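Local coordinates for glycine betaine/carnitine/choline ABC transporter%2C ATP-binding protein%2C putative (Staphylococcus aureus, PDB 5IIP) that probably powers osmolyte uptake as the ATP-binding subunit of the OpuC ABC transporter, an uptake system inhibited by the second messenger c-di-AMP, at residues P44-A49 against F69-N74; N75-F80 against Q102-V107. One frame throughout, in Å; residues are numbered along the deposited sequence.

Contact 1: P44-A49 against F69-N74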
ATOM      1  N   PRO D  44       9.340  -0.037  15.876  1.00 49.02           N
ATOM      2  CA  PRO D  44       9.074  -1.058  14.878  1.00 47.47           C
ATOM      3  C   PRO D  44      10.086  -2.158  14.800  1.00 47.75           C
ATOM      4  O   PRO D  44      11.202  -1.998  15.181  1.00 48.98           O
ATOM      5  CB  PRO D  44       9.074  -0.281  13.579  1.00 46.67           C
ATOM      6  CG  PRO D  44       9.637   1.030  13.871  1.00 50.43           C
ATOM      7  CD  PRO D  44       9.998   1.124  15.296  1.00 51.50           C
ATOM      8  N   ILE D  45       9.652  -3.275  14.267  1.00 52.77           N
ATOM      9  CA  ILE D  45      10.476  -4.434  14.065  1.00 48.07           C
ATOM     10  C   ILE D  45      10.919  -4.387  12.636  1.00 51.19           C
ATOM     11  O   ILE D  45      10.117  -4.225  11.751  1.00 47.56           O
ATOM     12  CB  ILE D  45       9.678  -5.706  14.277  1.00 55.12           C
ATOM     13  CG1 ILE D  45       9.085  -5.704  15.665  1.00 59.55           C
ATOM     14  CG2 ILE D  45      10.542  -6.922  14.055  1.00 54.19           C
ATOM     15  CD1 ILE D  45      10.094  -5.895  16.760  1.00 60.83           C
ATOM     16  N   THR D  46      12.205  -4.532  12.405  1.00 48.64           N
ATOM     17  CA  THR D  46      12.720  -4.405  11.086  1.00 42.56           C
ATOM     18  C   THR D  46      13.574  -5.516  10.656  1.00 41.96           C
ATOM     19  O   THR D  46      13.901  -6.377  11.418  1.00 39.59           O
ATOM     20  CB  THR D  46      13.549  -3.139  10.951  1.00 44.71           C
ATOM     21  OG1 THR D  46      14.663  -3.193  11.821  1.00 52.50           O
ATOM     22  CG2 THR D  46      12.772  -1.987  11.310  1.00 47.82           C
ATOM     23  N   ILE D  47      13.892  -5.463   9.380  1.00 39.12           N
ATOM     24  CA  ILE D  47      14.769  -6.401   8.748  1.00 42.88           C
ATOM     25  C   ILE D  47      15.566  -5.659   7.711  1.00 43.08           C
ATOM     26  O   ILE D  47      15.044  -4.806   7.059  1.00 35.07           O
ATOM     27  CB  ILE D  47      14.023  -7.577   8.119  1.00 41.27           C
ATOM     28  CG1 ILE D  47      14.989  -8.700   7.862  1.00 42.78           C
ATOM     29  CG2 ILE D  47      13.347  -7.207   6.831  1.00 36.51           C
ATOM     30  CD1 ILE D  47      14.367  -9.948   7.345  1.00 41.40           C
ATOM     31  N   GLN D  48      16.824  -5.995   7.568  1.00 35.38           N
ATOM     32  CA  GLN D  48      17.650  -5.351   6.590  1.00 41.47           C
ATOM     33  C   GLN D  48      17.297  -5.871   5.231  1.00 40.14           C
ATOM     34  O   GLN D  48      16.829  -6.955   5.100  1.00 41.41           O
ATOM     35  CB  GLN D  48      19.107  -5.510   6.933  1.00 42.93           C
ATOM     36  CG  GLN D  48      19.447  -4.943   8.267  1.00 38.64           C
ATOM     37  CD  GLN D  48      19.713  -3.475   8.246  1.00 42.47           C
ATOM     38  OE1 GLN D  48      20.303  -2.967   7.342  1.00 46.56           O
ATOM     39  NE2 GLN D  48      19.320  -2.809   9.270  1.00 41.01           N
ATOM     40  N   ALA D  49      17.520  -5.072   4.218  1.00 39.13           N
ATOM     41  CA  ALA D  49      17.187  -5.416   2.843  1.00 43.96           C
ATOM     42  C   ALA D  49      17.910  -6.590   2.240  1.00 42.72           C
ATOM     43  O   ALA D  49      17.405  -7.238   1.379  1.00 42.69           O
ATOM     44  CB  ALA D  49      17.350  -4.214   1.956  1.00 44.35           C
ATOM     45  N   PHE D  69       9.108  -4.282   8.825  1.00 44.65           N
ATOM     46  CA  PHE D  69       9.505  -3.254   7.932  1.00 39.06           C
ATOM     47  C   PHE D  69      10.940  -3.386   7.473  1.00 39.22           C
ATOM     48  O   PHE D  69      11.815  -3.600   8.246  1.00 37.53           O
ATOM     49  CB  PHE D  69       9.297  -1.942   8.621  1.00 40.09           C
ATOM     50  CG  PHE D  69       7.924  -1.732   9.042  1.00 41.33           C
ATOM     51  CD1 PHE D  69       7.028  -1.180   8.201  1.00 41.43           C
ATOM     52  CD2 PHE D  69       7.526  -2.133  10.256  1.00 46.39           C
ATOM     53  CE1 PHE D  69       5.744  -1.006   8.573  1.00 50.19           C
ATOM     54  CE2 PHE D  69       6.240  -1.969  10.649  1.00 50.98           C
ATOM     55  CZ  PHE D  69       5.342  -1.399   9.804  1.00 51.00           C
ATOM     56  N   VAL D  70      11.140  -3.240   6.180  1.00 39.53           N
ATOM     57  CA  VAL D  70      12.427  -3.304   5.563  1.00 34.88           C
ATOM     58  C   VAL D  70      13.082  -1.952   5.492  1.00 34.40           C
ATOM     59  O   VAL D  70      12.507  -1.028   5.042  1.00 34.68           O
ATOM     60  CB  VAL D  70      12.299  -3.820   4.142  1.00 34.68           C
ATOM     61  CG1 VAL D  70      13.641  -4.082   3.515  1.00 35.97           C
ATOM     62  CG2 VAL D  70      11.494  -5.066   4.122  1.00 38.82           C
ATOM     63  N   VAL D  71      14.312  -1.868   5.944  1.00 36.21           N
ATOM     64  CA  VAL D  71      15.060  -0.649   5.903  1.00 36.25           C
ATOM     65  C   VAL D  71      16.420  -0.963   5.382  1.00 40.01           C
ATOM     66  O   VAL D  71      16.811  -2.082   5.376  1.00 37.54           O
ATOM     67  CB  VAL D  71      15.257  -0.034   7.270  1.00 40.06           C
ATOM     68  CG1 VAL D  71      13.976   0.492   7.822  1.00 41.00           C
ATOM     69  CG2 VAL D  71      15.852  -1.023   8.209  1.00 40.52           C
ATOM     70  N   ASP D  72      17.121   0.057   4.938  1.00 40.01           N
ATOM     71  CA  ASP D  72      18.468  -0.061   4.463  1.00 35.57           C
ATOM     72  C   ASP D  72      19.530   0.218   5.516  1.00 39.36           C
ATOM     73  O   ASP D  72      19.256   0.391   6.657  1.00 39.59           O
ATOM     74  CB  ASP D  72      18.698   0.719   3.187  1.00 39.61           C
ATOM     75  CG  ASP D  72      18.577   2.169   3.350  1.00 39.17           C
ATOM     76  OD1 ASP D  72      18.488   2.667   4.452  1.00 38.81           O
ATOM     77  OD2 ASP D  72      18.564   2.831   2.338  1.00 41.41           O
ATOM     78  N   SER D  73      20.765   0.289   5.091  1.00 45.22           N
ATOM     79  CA  SER D  73      21.876   0.488   5.997  1.00 43.42           C
ATOM     80  C   SER D  73      21.756   1.756   6.757  1.00 41.75           C
ATOM     81  O   SER D  73      22.209   1.842   7.851  1.00 46.65           O
ATOM     82  CB  SER D  73      23.192   0.453   5.257  1.00 45.44           C
ATOM     83  OG  SER D  73      24.247   0.625   6.149  1.00 52.54           O
ATOM     84  N   ASN D  74      21.130   2.737   6.169  1.00 45.91           N
ATOM     85  CA  ASN D  74      20.950   4.005   6.800  1.00 44.95           C
ATOM     86  C   ASN D  74      19.554   4.218   7.336  1.00 46.49           C
ATOM     87  O   ASN D  74      19.160   5.326   7.587  1.00 47.53           O
ATOM     88  CB  ASN D  74      21.328   5.092   5.845  1.00 48.13           C
ATOM     89  CG  ASN D  74      22.807   5.205   5.667  1.00 48.29           C
ATOM     90  OD1 ASN D  74      23.548   5.299   6.615  1.00 47.76           O
ATOM     91  ND2 ASN D  74      23.232   5.216   4.444  1.00 46.10           N
TER
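A parallel strand pair of a CBS domain is formed where Thr46, Ile47 and Gln48 bridge to Phe69, Val70 and Val71, the two strands of a beta-alpha-beta unit whose crossover is helix 53-63. The pair diverges toward its C-terminal end: the CA atoms of Thr46 and Phe69 are 4.6 Å apart, those of Ala49 and Asp72 5.7 Å. Phe69 N reaches Ile45 O at 3.1 Å, nearly straight (175°) and in the carbonyl plane, Ile47 N binds Phe69 O, and Val71 N binds Ile47 O. Past the strand end, where the CA spacing is widest, Ala49 N to Val71 O is a weak bond of 3.3 Å, bent to 127°.

Side chains alternate between the faces. On one, Ile47 and Val70 run side by side with CG2 against CG2 at 3.9 Å, while the other branch of Val70, CG1, meets Ala49 CB at 4.0 Å. On the other, Pro44 CB meets Phe69 CD2 obliquely at 4.1 Å, and Ile45 O sits at the edge of the same ring, near its plane. The Gln48 chain bends at chi2 (-84°), which brings NE2 alongside Val71 CG2 at 4.0 Å, the two side chains crossing at a slant.

The two faces have different neighbours. Ile47 packs on Ala56 and Ile59 of helix 53-63 and, with Val70, on Leu96 of helix 96-99. Thr46, Phe69 and Val71 instead turn to Leu137 and Leu140 of strand 137-142, while Val70 also touches Leu81 of strand 77-82.

Contact 2: N75-F80 against Q102-V107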
ATOM      1  N   ASN D  75      18.831   3.119   7.499  1.00 43.81           N
ATOM      2  CA  ASN D  75      17.461   3.074   8.019  1.00 45.84           C
ATOM      3  C   ASN D  75      16.348   3.725   7.189  1.00 43.31           C
ATOM      4  O   ASN D  75      15.356   4.129   7.729  1.00 44.58           O
ATOM      5  CB  ASN D  75      17.410   3.564   9.470  1.00 44.86           C
ATOM      6  CG  ASN D  75      17.210   2.448  10.469  1.00 51.72           C
ATOM      7  OD1 ASN D  75      16.114   2.148  10.858  1.00 56.19           O
ATOM      8  ND2 ASN D  75      18.277   1.855  10.896  1.00 59.93           N
ATOM      9  N   HIS D  76      16.512   3.817   5.888  1.00 44.59           N
ATOM     10  CA  HIS D  76      15.485   4.368   5.068  1.00 39.40           C
ATOM     11  C   HIS D  76      14.479   3.295   4.887  1.00 40.53           C
ATOM     12  O   HIS D  76      14.828   2.159   4.762  1.00 39.40           O
ATOM     13  CB  HIS D  76      15.999   4.740   3.724  1.00 38.77           C
ATOM     14  CG  HIS D  76      17.019   5.811   3.738  1.00 49.50           C
ATOM     15  ND1 HIS D  76      18.277   5.627   3.232  1.00 50.98           N
ATOM     16  CD2 HIS D  76      16.969   7.091   4.157  1.00 53.82           C
ATOM     17  CE1 HIS D  76      18.963   6.741   3.346  1.00 48.72           C
ATOM     18  NE2 HIS D  76      18.192   7.645   3.906  1.00 49.32           N
ATOM     19  N   LEU D  77      13.221   3.671   4.870  1.00 41.77           N
ATOM     20  CA  LEU D  77      12.154   2.731   4.692  1.00 37.24           C
ATOM     21  C   LEU D  77      12.017   2.359   3.255  1.00 33.37           C
ATOM     22  O   LEU D  77      11.897   3.188   2.416  1.00 37.87           O
ATOM     23  CB  LEU D  77      10.858   3.318   5.182  1.00 37.83           C
ATOM     24  CG  LEU D  77       9.647   2.436   5.057  1.00 35.41           C
ATOM     25  CD1 LEU D  77       9.703   1.328   6.053  1.00 38.06           C
ATOM     26  CD2 LEU D  77       8.420   3.239   5.291  1.00 35.72           C
ATOM     27  N   LEU D  78      12.047   1.076   2.999  1.00 33.35           N
ATOM     28  CA  LEU D  78      11.921   0.593   1.677  1.00 32.64           C
ATOM     29  C   LEU D  78      10.736  -0.297   1.467  1.00 36.01           C
ATOM     30  O   LEU D  78      10.250  -0.390   0.381  1.00 38.14           O
ATOM     31  CB  LEU D  78      13.159  -0.203   1.303  1.00 32.84           C
ATOM     32  CG  LEU D  78      14.546   0.356   1.492  1.00 36.16           C
ATOM     33  CD1 LEU D  78      15.530  -0.656   1.024  1.00 38.74           C
ATOM     34  CD2 LEU D  78      14.776   1.629   0.747  1.00 31.48           C
ATOM     35  N   GLY D  79      10.297  -0.982   2.492  1.00 35.23           N
ATOM     36  CA  GLY D  79       9.217  -1.901   2.323  1.00 37.50           C
ATOM     37  C   GLY D  79       8.481  -2.404   3.510  1.00 33.24           C
ATOM     38  O   GLY D  79       8.776  -2.098   4.615  1.00 32.80           O
ATOM     39  N   PHE D  80       7.503  -3.233   3.228  1.00 38.36           N
ATOM     40  CA  PHE D  80       6.664  -3.819   4.228  1.00 40.67           C
ATOM     41  C   PHE D  80       6.381  -5.289   3.968  1.00 39.02           C
ATOM     42  O   PHE D  80       6.176  -5.686   2.853  1.00 34.79           O
ATOM     43  CB  PHE D  80       5.369  -3.010   4.251  1.00 45.13           C
ATOM     44  CG  PHE D  80       4.368  -3.484   5.226  1.00 45.20           C
ATOM     45  CD1 PHE D  80       4.383  -3.031   6.502  1.00 48.00           C
ATOM     46  CD2 PHE D  80       3.403  -4.356   4.852  1.00 48.06           C
ATOM     47  CE1 PHE D  80       3.462  -3.453   7.404  1.00 50.61           C
ATOM     48  CE2 PHE D  80       2.480  -4.794   5.749  1.00 54.14           C
ATOM     49  CZ  PHE D  80       2.504  -4.340   7.027  1.00 51.28           C
ATOM     50  N   GLN D 102       6.023  -1.971  -1.624  1.00 33.10           N
ATOM     51  CA  GLN D 102       6.599  -0.670  -1.561  1.00 33.34           C
ATOM     52  C   GLN D 102       5.653   0.482  -1.538  1.00 36.96           C
ATOM     53  O   GLN D 102       6.095   1.581  -1.548  1.00 44.20           O
ATOM     54  CB  GLN D 102       7.570  -0.498  -2.695  1.00 37.48           C
ATOM     55  CG  GLN D 102       8.554  -1.633  -2.820  1.00 39.66           C
ATOM     56  CD  GLN D 102       9.558  -1.487  -3.916  1.00 38.98           C
ATOM     57  OE1 GLN D 102       9.820  -2.406  -4.633  1.00 41.41           O
ATOM     58  NE2 GLN D 102      10.135  -0.345  -4.029  1.00 42.09           N
ATOM     59  N   HIS D 103       4.362   0.243  -1.519  1.00 39.45           N
ATOM     60  CA  HIS D 103       3.402   1.323  -1.487  1.00 31.10           C
ATOM     61  C   HIS D 103       2.721   1.338  -0.173  1.00 33.81           C
ATOM     62  O   HIS D 103       1.850   0.586   0.115  1.00 36.33           O
ATOM     63  CB  HIS D 103       2.446   1.160  -2.633  1.00 33.74           C
ATOM     64  CG  HIS D 103       3.126   1.179  -3.946  1.00 34.60           C
ATOM     65  ND1 HIS D 103       3.586   2.332  -4.511  1.00 33.13           N
ATOM     66  CD2 HIS D 103       3.493   0.188  -4.773  1.00 37.46           C
ATOM     67  CE1 HIS D 103       4.177   2.057  -5.646  1.00 32.56           C
ATOM     68  NE2 HIS D 103       4.141   0.763  -5.825  1.00 37.33           N
ATOM     69  N   ILE D 104       3.157   2.252   0.629  1.00 39.88           N
ATOM     70  CA  ILE D 104       2.711   2.347   1.970  1.00 41.08           C
ATOM     71  C   ILE D 104       2.299   3.734   2.361  1.00 40.82           C
ATOM     72  O   ILE D 104       2.805   4.694   1.849  1.00 41.88           O
ATOM     73  CB  ILE D 104       3.876   1.978   2.910  1.00 37.51           C
ATOM     74  CG1 ILE D 104       4.811   0.945   2.327  1.00 45.48           C
ATOM     75  CG2 ILE D 104       3.362   1.401   4.185  1.00 48.17           C
ATOM     76  CD1 ILE D 104       6.119   0.855   3.058  1.00 47.46           C
ATOM     77  N   TYR D 105       1.385   3.809   3.311  1.00 42.91           N
ATOM     78  CA  TYR D 105       0.899   5.064   3.848  1.00 42.42           C
ATOM     79  C   TYR D 105       1.742   5.365   5.045  1.00 39.42           C
ATOM     80  O   TYR D 105       1.853   4.565   5.916  1.00 42.34           O
ATOM     81  CB  TYR D 105      -0.586   4.949   4.206  1.00 40.90           C
ATOM     82  CG  TYR D 105      -1.133   6.035   5.069  1.00 40.93           C
ATOM     83  CD1 TYR D 105      -1.070   7.332   4.691  1.00 41.05           C
ATOM     84  CD2 TYR D 105      -1.732   5.751   6.240  1.00 47.87           C
ATOM     85  CE1 TYR D 105      -1.555   8.325   5.468  1.00 41.77           C
ATOM     86  CE2 TYR D 105      -2.220   6.746   7.030  1.00 50.24           C
ATOM     87  CZ  TYR D 105      -2.128   8.031   6.622  1.00 44.40           C
ATOM     88  OH  TYR D 105      -2.616   9.013   7.401  1.00 50.67           O
ATOM     89  N   THR D 106       2.353   6.529   5.062  1.00 40.23           N
ATOM     90  CA  THR D 106       3.241   6.910   6.129  1.00 45.82           C
ATOM     91  C   THR D 106       2.963   8.274   6.608  1.00 42.04           C
ATOM     92  O   THR D 106       2.303   9.006   5.961  1.00 43.18           O
ATOM     93  CB  THR D 106       4.708   6.937   5.676  1.00 42.29           C
ATOM     94  OG1 THR D 106       4.883   7.938   4.692  1.00 40.07           O
ATOM     95  CG2 THR D 106       5.096   5.668   5.098  1.00 41.18           C
ATOM     96  N   VAL D 107       3.501   8.613   7.757  1.00 43.90           N
ATOM     97  CA  VAL D 107       3.369   9.945   8.272  1.00 49.71           C
ATOM     98  C   VAL D 107       4.627  10.437   8.954  1.00 55.61           C
ATOM     99  O   VAL D 107       5.390   9.672   9.480  1.00 51.49           O
ATOM    100  CB  VAL D 107       2.215  10.080   9.223  1.00 48.71           C
ATOM    101  CG1 VAL D 107       0.955   9.683   8.528  1.00 56.85           C
ATOM    102  CG2 VAL D 107       2.449   9.251  10.427  1.00 52.81           C
TER
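Ile104 CD1 is the point on which this contact converges, touching Leu77, Gly79 and Phe80 of strand 77-82. It meets Leu77 CD2 tip to tip at 4.0 Å, and lies 4.1 Å from both Gly79 C and Phe80 CB. The chi1 of Ile104, -32°, departs from a staggered value, while an extended chi2 (165°) carries CD1 out toward the strand. Leu77 sends CD2 to a second methyl as well, Thr106 CG2 at 4.1 Å. The packed part is thus a row of apolar contacts, Phe80 CB to Ile104 CD1 to Leu77 CD2 to Thr106 CG2, while the ring of Phe80 leads away and meets Phe69.

The other end is looser. Here Gln102 makes one lone contact, its aliphatic CG and CB approaching Leu78 O, with CG at 3.8 Å, and the residue stays partly exposed. The side chain of Leu78 points away from 102-107, toward Ala49 and Asp72. The touching parts run 111° apart and exchange no backbone hydrogen bonds, evidence for a crossing rather than an added strand. They bury just 229 Å² in all, and five of the seven touching residues remain partly exposed. Gln102 and His103 also meet the second subunit, where Gln102 packs on Gln135 of that chain.

Leu78 and Gly79 both face Val70, a classic beta bulge in strand 77-82. Across it passes the loop 102-107, which falls in the second CBS motif; with Leu77 and Ile104 both on Pro129 of strand 127-131, this is packing between tandem CBS motifs, as in a Bateman module.

Contacts 1 and 2 come in series along the chain, the first closing at Asn74 just before the second opens at Asn75, and their centres lie 10 Å apart. They share one mixed sheet in the order 46-48, 67-71, 77-82: contact 1 joins the first two strands, and contact 2 sets the outermost strand, 77-82, against the loop 102-107. The junction is direct, with Val70 O to Leu78 N at 3.0 Å and Val70 N to Gly79 O at 3.1 Å as probable hydrogen bonds. Contact 1 therefore lies within the first CBS motif, whereas contact 2 connects the two motifs, linking the halves of this probably regulatory region.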